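Local coordinates for protein D-aminoacyl-tRNA deacylase (Archaeoglobus fulgidus, PDB 1YQE) that probably uses zinc to hydrolyse D-aminoacyl-tRNAs into free tRNA and D-amino acids, so countering the toxicity of wrongly charged tRNAs, at residues Q203-L208 with K274-F279; T210-G215 with A240-I245; H216-Y221 with A228-K233. All coordinates share one frame; numbering follows the deposited sequence.

Contact 1 (Q203-L208 with K274-F279); sequences QTEIML and KVKKDF
Glu-205 and Lys-276 form the charged half of this helix pair, and Ile-206 with Val-275 forms the apolar half beneath it. From the helix turn of 203-208, the extended chain of Glu-205 carries its carboxylate across toward helix 272-278. There it forms a salt bridge with Lys-276, whose ammonium NZ gives a hydrogen bond to Glu-205 OE1 at 2.7 Å. The nitrogen does not lie in the carboxylate plane but approaches from above it, 53° out, so charge attraction probably contributes much of the hold. The same OE1 also pairs with Arg-202 NE one turn earlier, and two cationic groups thus share one oxygen, which would probably favour the ionised carboxylate. Lys-276 gets there by a kink in its aliphatic chain, chi3 at 63°, which brings CE to 3.3 Å from Glu-205 OE1.

The setting is an alpha/beta sandwich, in which two helices lie side by side on one face of the four-stranded parallel sheet. Their local axes run nearly alike, 19° apart, and approach to 9.9 Å, with the CA atoms of Ile-206 and Lys-276 6.0 Å from each other.

One residue further on, Ile-206 takes over. Its CG1 rests against the methylene CG of Lys-276 at 3.8 Å, so the lysine serves as a hydrocarbon near its root and as a cation at its end. The terminal CD1 of Ile-206 reaches Val-275 CG1 at 3.9 Å, and the other branch, CG2, lies 4.0 Å from that same Val-275 CG1 methyl. The two branched side chains cross at about a right angle. Both also touch Ile-244 of strand 242-245, while Ile-206 in addition packs on Phe-212 and Phe-214.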
loop_
_atom_site.group_PDB
_atom_site.type_symbol
_atom_site.label_atom_id
_atom_site.label_comp_id
_atom_site.label_asym_id
_atom_site.label_seq_id
_atom_site.Cartn_x
_atom_site.Cartn_y
_atom_site.Cartn_z
ATOM N N GLN A 203 4.202 -12.625 -3.778
ATOM C CA GLN A 203 4.327 -11.565 -2.778
ATOM C C GLN A 203 3.194 -11.602 -1.752
ATOM O O GLN A 203 3.406 -11.313 -0.576
ATOM C CB GLN A 203 4.377 -10.192 -3.457
ATOM C CG GLN A 203 5.604 -9.988 -4.341
ATOM C CD GLN A 203 5.340 -10.320 -5.799
ATOM O OE1 GLN A 203 4.727 -11.338 -6.115
ATOM N NE2 GLN A 203 5.811 -9.459 -6.694
ATOM N N THR A 204 1.995 -11.957 -2.194
ATOM C CA THR A 204 0.851 -12.051 -1.290
ATOM C C THR A 204 1.095 -13.151 -0.249
ATOM O O THR A 204 0.828 -12.966 0.940
ATOM C CB THR A 204 -0.450 -12.367 -2.071
ATOM O OG1 THR A 204 -0.779 -11.254 -2.913
ATOM C CG2 THR A 204 -1.610 -12.633 -1.119
ATOM N N GLU A 205 1.603 -14.296 -0.697
ATOM C CA GLU A 205 1.881 -15.410 0.210
ATOM C C GLU A 205 2.994 -14.999 1.180
ATOM O O GLU A 205 2.963 -15.334 2.367
ATOM C CB GLU A 205 2.310 -16.642 -0.592
ATOM C CG GLU A 205 1.334 -17.010 -1.695
ATOM C CD GLU A 205 1.851 -18.109 -2.608
ATOM O OE1 GLU A 205 3.060 -18.109 -2.919
ATOM O OE2 GLU A 205 1.042 -18.965 -3.027
ATOM N N ILE A 206 3.973 -14.260 0.669
ATOM C CA ILE A 206 5.077 -13.804 1.501
ATOM C C ILE A 206 4.566 -12.824 2.561
ATOM O O ILE A 206 5.006 -12.864 3.716
ATOM C CB ILE A 206 6.197 -13.154 0.629
ATOM C CG1 ILE A 206 6.949 -14.259 -0.128
ATOM C CG2 ILE A 206 7.174 -12.350 1.510
ATOM C CD1 ILE A 206 7.932 -13.762 -1.181
ATOM N N MET A 207 3.627 -11.959 2.182
ATOM C CA MET A 207 3.058 -10.986 3.122
ATOM C C MET A 207 2.264 -11.668 4.238
ATOM O O MET A 207 2.279 -11.229 5.391
ATOM C CB MET A 207 2.130 -10.012 2.388
ATOM C CG MET A 207 2.846 -8.959 1.561
ATOM S SD MET A 207 3.786 -7.829 2.638
ATOM C CE MET A 207 2.511 -6.687 3.127
ATOM N N LEU A 208 1.570 -12.745 3.892
ATOM C CA LEU A 208 0.750 -13.460 4.863
ATOM C C LEU A 208 1.454 -14.491 5.745
ATOM O O LEU A 208 0.970 -14.794 6.843
ATOM C CB LEU A 208 -0.409 -14.156 4.138
ATOM C CG LEU A 208 -1.505 -13.294 3.509
ATOM C CD1 LEU A 208 -2.322 -14.124 2.525
ATOM C CD2 LEU A 208 -2.392 -12.728 4.599
ATOM N N LYS A 274 12.647 -19.332 -1.799
ATOM C CA LYS A 274 13.588 -19.351 -0.685
ATOM C C LYS A 274 13.056 -18.509 0.474
ATOM O O LYS A 274 13.196 -18.886 1.639
ATOM C CB LYS A 274 14.958 -18.832 -1.134
ATOM C CG LYS A 274 16.033 -18.881 -0.055
ATOM C CD LYS A 274 17.418 -18.649 -0.646
ATOM C CE LYS A 274 18.500 -18.692 0.422
ATOM N NZ LYS A 274 18.339 -17.606 1.430
ATOM N N VAL A 275 12.441 -17.374 0.149
ATOM C CA VAL A 275 11.876 -16.492 1.167
ATOM C C VAL A 275 10.753 -17.207 1.917
ATOM O O VAL A 275 10.711 -17.201 3.149
ATOM C CB VAL A 275 11.307 -15.195 0.539
ATOM C CG1 VAL A 275 10.593 -14.363 1.607
ATOM C CG2 VAL A 275 12.429 -14.392 -0.093
ATOM N N LYS A 276 9.846 -17.824 1.166
ATOM C CA LYS A 276 8.723 -18.545 1.756
ATOM C C LYS A 276 9.184 -19.694 2.653
ATOM O O LYS A 276 8.527 -20.029 3.638
ATOM C CB LYS A 276 7.819 -19.101 0.653
ATOM C CG LYS A 276 7.092 -18.040 -0.150
ATOM C CD LYS A 276 6.356 -18.636 -1.345
ATOM C CE LYS A 276 5.261 -19.602 -0.916
ATOM N NZ LYS A 276 4.568 -20.194 -2.095
ATOM N N LYS A 277 10.322 -20.286 2.313
ATOM C CA LYS A 277 10.859 -21.410 3.069
ATOM C C LYS A 277 11.716 -21.043 4.281
ATOM O O LYS A 277 11.545 -21.613 5.356
ATOM C CB LYS A 277 11.672 -22.312 2.132
ATOM C CG LYS A 277 12.428 -23.438 2.820
ATOM C CD LYS A 277 13.389 -24.113 1.844
ATOM C CE LYS A 277 14.241 -25.174 2.526
ATOM N NZ LYS A 277 13.417 -26.285 3.071
ATOM N N ASP A 278 12.633 -20.095 4.116
ATOM C CA ASP A 278 13.521 -19.723 5.213
ATOM C C ASP A 278 13.076 -18.579 6.121
ATOM O O ASP A 278 13.757 -18.275 7.099
ATOM C CB ASP A 278 14.919 -19.398 4.670
ATOM C CG ASP A 278 15.527 -20.549 3.878
ATOM O OD1 ASP A 278 15.263 -21.722 4.218
ATOM O OD2 ASP A 278 16.285 -20.277 2.922
ATOM N N PHE A 279 11.941 -17.952 5.824
ATOM C CA PHE A 279 11.478 -16.833 6.642
ATOM C C PHE A 279 10.034 -16.927 7.137
ATOM O O PHE A 279 9.352 -15.912 7.246
ATOM C CB PHE A 279 11.657 -15.533 5.859
ATOM C CG PHE A 279 13.084 -15.228 5.507
ATOM C CD1 PHE A 279 13.850 -14.389 6.310
ATOM C CD2 PHE A 279 13.664 -15.780 4.367
ATOM C CE1 PHE A 279 15.176 -14.103 5.980
ATOM C CE2 PHE A 279 14.985 -15.504 4.030
ATOM C CZ PHE A 279 15.744 -14.663 4.835
#

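Contact 2 (T210-G215 with A240-I245); sequences TTFTFG and AEYIII
The apolar layer between a parallel sheet and the helices packed on it, a basic element of an alpha/beta sandwich, is built here by side chains from two strands that are not neighbours. Strand 189-194 runs between them and offers Ala-191, whose small side chain touches both Phe-212 and Ile-244. The local axes of 212-214 and 242-245 run at 88° to each other and approach no closer than 9.5 Å, so side chains alone bridge the two strands.

Phe-212 presents its edge to Tyr-242. Its CZ sits over one face of the tyrosine ring, displaced toward the rim, and CE2 lies 3.4 Å from Tyr-242 CD2. With the planes at 64° and the centroids 4.9 Å apart, this is an edge-to-face pair, and Phe-279 makes a second one with Phe-212. Ile-244 reaches both Phe-212 and Phe-214. Its CG1 stands anti to the carbonyl carbon (chi1 -67°), which sends CD1 outward to meet Phe-212 CD2 at 3.7 Å and Phe-214 CZ at 3.8 Å. Just upstream, an ST turn from Thr-210 OG1 to the backbone N of Phe-212 shapes the entry into the strand.

No hydrogen bond crosses between the segments; cohesion comes from dispersion and from the weak attraction of ring-edge hydrogens to an aromatic face, so it rests on close fit of shapes.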
loop_
_atom_site.group_PDB
_atom_site.type_symbol
_atom_site.label_atom_id
_atom_site.label_comp_id
_atom_site.label_asym_id
_atom_site.label_seq_id
_atom_site.Cartn_x
_atom_site.Cartn_y
_atom_site.Cartn_z
ATOM N N THR A 210 5.390 -14.839 6.052
ATOM C CA THR A 210 6.803 -14.679 6.372
ATOM C C THR A 210 7.105 -13.410 7.173
ATOM O O THR A 210 6.203 -12.670 7.547
ATOM C CB THR A 210 7.665 -14.676 5.090
ATOM O OG1 THR A 210 7.425 -13.471 4.356
ATOM C CG2 THR A 210 7.319 -15.877 4.205
ATOM N N THR A 211 8.387 -13.175 7.437
ATOM C CA THR A 211 8.816 -12.002 8.188
ATOM C C THR A 211 9.184 -10.885 7.210
ATOM O O THR A 211 9.826 -9.907 7.581
ATOM C CB THR A 211 10.045 -12.319 9.059
ATOM O OG1 THR A 211 11.101 -12.817 8.225
ATOM C CG2 THR A 211 9.696 -13.383 10.116
ATOM N N PHE A 212 8.766 -11.046 5.959
ATOM C CA PHE A 212 9.057 -10.065 4.922
ATOM C C PHE A 212 7.863 -9.208 4.549
ATOM O O PHE A 212 6.716 -9.663 4.554
ATOM C CB PHE A 212 9.547 -10.756 3.646
ATOM C CG PHE A 212 11.035 -10.751 3.478
ATOM C CD1 PHE A 212 11.821 -11.748 4.050
ATOM C CD2 PHE A 212 11.652 -9.755 2.725
ATOM C CE1 PHE A 212 13.202 -11.761 3.872
ATOM C CE2 PHE A 212 13.036 -9.755 2.538
ATOM C CZ PHE A 212 13.812 -10.763 3.113
ATOM N N THR A 213 8.147 -7.957 4.216
ATOM C CA THR A 213 7.113 -7.042 3.777
ATOM C C THR A 213 7.677 -6.431 2.506
ATOM O O THR A 213 8.839 -6.652 2.178
ATOM C CB THR A 213 6.825 -5.931 4.804
ATOM O OG1 THR A 213 5.725 -5.144 4.333
ATOM C CG2 THR A 213 8.045 -5.016 4.995
ATOM N N PHE A 214 6.849 -5.678 1.794
ATOM C CA PHE A 214 7.268 -5.057 0.545
ATOM C C PHE A 214 7.017 -3.565 0.551
ATOM O O PHE A 214 6.174 -3.063 1.292
ATOM C CB PHE A 214 6.490 -5.658 -0.631
ATOM C CG PHE A 214 6.823 -7.093 -0.917
ATOM C CD1 PHE A 214 7.864 -7.417 -1.778
ATOM C CD2 PHE A 214 6.121 -8.119 -0.296
ATOM C CE1 PHE A 214 8.209 -8.745 -2.020
ATOM C CE2 PHE A 214 6.452 -9.451 -0.526
ATOM C CZ PHE A 214 7.500 -9.769 -1.390
ATOM N N GLY A 215 7.786 -2.865 -0.275
ATOM C CA GLY A 215 7.602 -1.443 -0.446
ATOM C C GLY A 215 6.893 -1.395 -1.790
ATOM O O GLY A 215 5.668 -1.317 -1.859
ATOM N N ALA A 240 14.429 -0.684 1.403
ATOM C CA ALA A 240 14.574 -2.127 1.288
ATOM C C ALA A 240 16.015 -2.595 1.371
ATOM O O ALA A 240 16.938 -1.895 0.949
ATOM C CB ALA A 240 13.971 -2.600 -0.025
ATOM N N GLU A 241 16.200 -3.789 1.921
ATOM C CA GLU A 241 17.526 -4.383 2.021
ATOM C C GLU A 241 17.573 -5.589 1.092
ATOM O O GLU A 241 18.576 -6.296 1.034
ATOM C CB GLU A 241 17.817 -4.837 3.456
ATOM C CG GLU A 241 18.078 -3.706 4.441
ATOM C CD GLU A 241 19.197 -2.777 3.987
ATOM O OE1 GLU A 241 20.222 -3.272 3.465
ATOM O OE2 GLU A 241 19.056 -1.546 4.163
ATOM N N TYR A 242 16.490 -5.808 0.351
ATOM C CA TYR A 242 16.405 -6.960 -0.545
ATOM C C TYR A 242 15.529 -6.715 -1.763
ATOM O O TYR A 242 14.691 -5.818 -1.772
ATOM C CB TYR A 242 15.763 -8.151 0.175
ATOM C CG TYR A 242 16.413 -8.597 1.452
ATOM C CD1 TYR A 242 17.456 -9.524 1.440
ATOM C CD2 TYR A 242 15.973 -8.112 2.683
ATOM C CE1 TYR A 242 18.039 -9.961 2.622
ATOM C CE2 TYR A 242 16.556 -8.542 3.873
ATOM C CZ TYR A 242 17.584 -9.466 3.834
ATOM O OH TYR A 242 18.150 -9.908 5.005
ATOM N N ILE A 243 15.738 -7.540 -2.783
ATOM C CA ILE A 243 14.905 -7.526 -3.977
ATOM C C ILE A 243 14.483 -8.987 -4.070
ATOM O O ILE A 243 15.331 -9.876 -4.076
ATOM C CB ILE A 243 15.667 -7.184 -5.277
ATOM C CG1 ILE A 243 16.181 -5.747 -5.237
ATOM C CG2 ILE A 243 14.721 -7.339 -6.480
ATOM C CD1 ILE A 243 17.003 -5.354 -6.448
ATOM N N ILE A 244 13.183 -9.241 -4.093
ATOM C CA ILE A 244 12.698 -10.611 -4.213
ATOM C C ILE A 244 12.170 -10.773 -5.629
ATOM O O ILE A 244 11.462 -9.904 -6.131
ATOM C CB ILE A 244 11.557 -10.902 -3.212
ATOM C CG1 ILE A 244 12.098 -10.875 -1.785
ATOM C CG2 ILE A 244 10.934 -12.258 -3.507
ATOM C CD1 ILE A 244 11.016 -10.909 -0.724
ATOM N N ILE A 245 12.522 -11.878 -6.278
ATOM C CA ILE A 245 12.054 -12.120 -7.635
ATOM C C ILE A 245 11.102 -13.306 -7.691
ATOM O O ILE A 245 11.224 -14.257 -6.915
ATOM C CB ILE A 245 13.226 -12.409 -8.611
ATOM C CG1 ILE A 245 14.054 -13.590 -8.095
ATOM C CG2 ILE A 245 14.084 -11.159 -8.789
ATOM C CD1 ILE A 245 15.123 -14.059 -9.062
#

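Contact 3 (H216-Y221 with A228-K233); sequences HNFAKY and AEFLVK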
loop_
_atom_site.group_PDB
_atom_site.type_symbol
_atom_site.label_atom_id
_atom_site.label_comp_id
_atom_site.label_asym_id
_atom_site.label_seq_id
_atom_site.Cartn_x
_atom_site.Cartn_y
_atom_site.Cartn_z
ATOM N N HIS A 216 7.668 -1.479 -2.864
ATOM C CA HIS A 216 7.098 -1.470 -4.205
ATOM C C HIS A 216 7.187 -2.867 -4.800
ATOM O O HIS A 216 7.969 -3.702 -4.338
ATOM C CB HIS A 216 7.833 -0.453 -5.082
ATOM C CG HIS A 216 7.370 0.954 -4.868
ATOM N ND1 HIS A 216 6.131 1.395 -5.276
ATOM C CD2 HIS A 216 7.951 1.999 -4.231
ATOM C CE1 HIS A 216 5.965 2.649 -4.900
ATOM N NE2 HIS A 216 7.054 3.039 -4.262
ATOM N N ASN A 217 6.355 -3.116 -5.804
ATOM C CA ASN A 217 6.300 -4.402 -6.493
ATOM C C ASN A 217 6.023 -4.099 -7.954
ATOM O O ASN A 217 5.141 -3.303 -8.262
ATOM C CB ASN A 217 5.167 -5.270 -5.941
ATOM C CG ASN A 217 5.612 -6.163 -4.802
ATOM O OD1 ASN A 217 6.561 -6.931 -4.943
ATOM N ND2 ASN A 217 4.914 -6.084 -3.669
ATOM N N PHE A 218 6.771 -4.731 -8.851
ATOM C CA PHE A 218 6.583 -4.483 -10.272
ATOM C C PHE A 218 6.171 -5.735 -11.046
ATOM O O PHE A 218 6.880 -6.745 -11.064
ATOM C CB PHE A 218 7.860 -3.874 -10.840
ATOM C CG PHE A 218 8.269 -2.609 -10.141
ATOM C CD1 PHE A 218 7.471 -1.473 -10.216
ATOM C CD2 PHE A 218 9.415 -2.572 -9.359
ATOM C CE1 PHE A 218 7.807 -0.315 -9.515
ATOM C CE2 PHE A 218 9.763 -1.415 -8.655
ATOM C CZ PHE A 218 8.958 -0.293 -8.732
ATOM N N ALA A 219 5.007 -5.651 -11.680
ATOM C CA ALA A 219 4.453 -6.757 -12.449
ATOM C C ALA A 219 5.244 -7.050 -13.712
ATOM O O ALA A 219 5.998 -6.209 -14.207
ATOM C CB ALA A 219 3.009 -6.452 -12.821
ATOM N N LYS A 220 5.056 -8.256 -14.233
ATOM C CA LYS A 220 5.730 -8.672 -15.451
ATOM C C LYS A 220 5.465 -7.711 -16.610
ATOM O O LYS A 220 6.317 -7.556 -17.484
ATOM C CB LYS A 220 5.292 -10.097 -15.828
ATOM C CG LYS A 220 5.616 -10.496 -17.256
ATOM C CD LYS A 220 5.485 -11.999 -17.468
ATOM C CE LYS A 220 5.224 -12.324 -18.934
ATOM N NZ LYS A 220 6.162 -11.613 -19.847
ATOM N N TYR A 221 4.305 -7.055 -16.628
ATOM C CA TYR A 221 4.013 -6.138 -17.736
ATOM C C TYR A 221 4.887 -4.880 -17.726
ATOM O O TYR A 221 4.885 -4.104 -18.681
ATOM C CB TYR A 221 2.512 -5.771 -17.781
ATOM C CG TYR A 221 1.980 -4.923 -16.641
ATOM C CD1 TYR A 221 2.323 -3.576 -16.528
ATOM C CD2 TYR A 221 1.118 -5.466 -15.682
ATOM C CE1 TYR A 221 1.826 -2.787 -15.492
ATOM C CE2 TYR A 221 0.614 -4.682 -14.639
ATOM C CZ TYR A 221 0.974 -3.343 -14.551
ATOM O OH TYR A 221 0.492 -2.554 -13.525
ATOM N N ALA A 228 17.819 -0.425 -14.438
ATOM C CA ALA A 228 18.530 -0.699 -13.203
ATOM C C ALA A 228 18.425 0.507 -12.273
ATOM O O ALA A 228 18.262 0.347 -11.066
ATOM C CB ALA A 228 19.989 -1.017 -13.495
ATOM N N GLU A 229 18.499 1.715 -12.835
ATOM C CA GLU A 229 18.424 2.925 -12.018
ATOM C C GLU A 229 17.044 3.133 -11.401
ATOM O O GLU A 229 16.926 3.619 -10.274
ATOM C CB GLU A 229 18.831 4.157 -12.837
ATOM C CG GLU A 229 18.822 5.455 -12.036
ATOM C CD GLU A 229 19.535 5.331 -10.688
ATOM O OE1 GLU A 229 20.721 4.932 -10.665
ATOM O OE2 GLU A 229 18.903 5.638 -9.649
ATOM N N PHE A 230 15.996 2.773 -12.133
ATOM C CA PHE A 230 14.650 2.913 -11.603
ATOM C C PHE A 230 14.499 1.961 -10.416
ATOM O O PHE A 230 13.915 2.322 -9.395
ATOM C CB PHE A 230 13.606 2.568 -12.665
ATOM C CG PHE A 230 12.198 2.894 -12.252
ATOM C CD1 PHE A 230 11.778 4.214 -12.155
ATOM C CD2 PHE A 230 11.297 1.878 -11.940
ATOM C CE1 PHE A 230 10.480 4.525 -11.755
ATOM C CE2 PHE A 230 9.997 2.176 -11.538
ATOM C CZ PHE A 230 9.588 3.499 -11.446
ATOM N N LEU A 231 15.018 0.744 -10.553
ATOM C CA LEU A 231 14.933 -0.224 -9.463
ATOM C C LEU A 231 15.703 0.260 -8.238
ATOM O O LEU A 231 15.284 0.024 -7.107
ATOM C CB LEU A 231 15.455 -1.593 -9.906
ATOM C CG LEU A 231 14.520 -2.379 -10.832
ATOM C CD1 LEU A 231 15.140 -3.740 -11.149
ATOM C CD2 LEU A 231 13.161 -2.562 -10.158
ATOM N N VAL A 232 16.829 0.934 -8.458
ATOM C CA VAL A 232 17.612 1.459 -7.341
ATOM C C VAL A 232 16.794 2.519 -6.609
ATOM O O VAL A 232 16.808 2.588 -5.376
ATOM C CB VAL A 232 18.942 2.083 -7.822
ATOM C CG1 VAL A 232 19.558 2.926 -6.713
ATOM C CG2 VAL A 232 19.903 0.980 -8.237
ATOM N N LYS A 233 16.077 3.342 -7.372
ATOM C CA LYS A 233 15.232 4.379 -6.793
ATOM C C LYS A 233 14.131 3.749 -5.939
ATOM O O LYS A 233 13.800 4.251 -4.866
ATOM C CB LYS A 233 14.573 5.226 -7.887
ATOM C CG LYS A 233 13.479 6.141 -7.339
ATOM C CD LYS A 233 12.468 6.577 -8.404
ATOM C CE LYS A 233 13.052 7.577 -9.383
ATOM N NZ LYS A 233 11.997 8.151 -10.271
#
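With CG of Phe-218 set anti to the carbonyl carbon (chi1 -57°), its ring extends toward helix 228-238, while Phe-230 swings its own ring back to meet it by placing CG opposite the backbone N (chi1 -171°). CE2 of Phe-230 then touches Phe-218 CZ at 3.9 Å. The planes are inclined by 54° and the centroids lie 5.7 Å apart, an oblique pairing. Leu-231 slides past Phe-218 in the reverse direction, laying its CD2 methyl 3.8 Å from Phe-218 CD2.

This is the packing of a beta-alpha-beta crossover: strand 212-218 leads into the helix, which passes over the sheet to strand 242-245. Leu-231 also reaches Val-194 of the sheet and helix 252-265, and Phe-218 touches Val-192. With an alanine in place of Phe-218, Phe-230 and Leu-231 would probably lose their common partner, leaving a gap under the helix and the Phe-230 ring freer to turn.

Across the two segments the contact is wholly hydrocarbon, without a single hydrogen bond, so the helix is held here by exclusion of water and close packing.

Contacts 2 and 3 are buried, whereas contact 1 is only partly so, and it alone adds a salt bridge to its apolar packing. All three serve the same parallel sheet. Contacts 2 and 3 share strand 212-218, whose chain turns a corner at Gly-215: the residues before it pack on the face covered by helices 201-209 and 272-278, and Phe-218 beyond it on the opposite face, under helix 228-238. Contact 1 joins contact 2 directly, through Ile-206 against Phe-212 and a probable backbone bond from Thr-211 N to Phe-279 O. With contact 3 it shares just a probable hydrogen bond between Gln-203 NE2 and Asn-217 OD1.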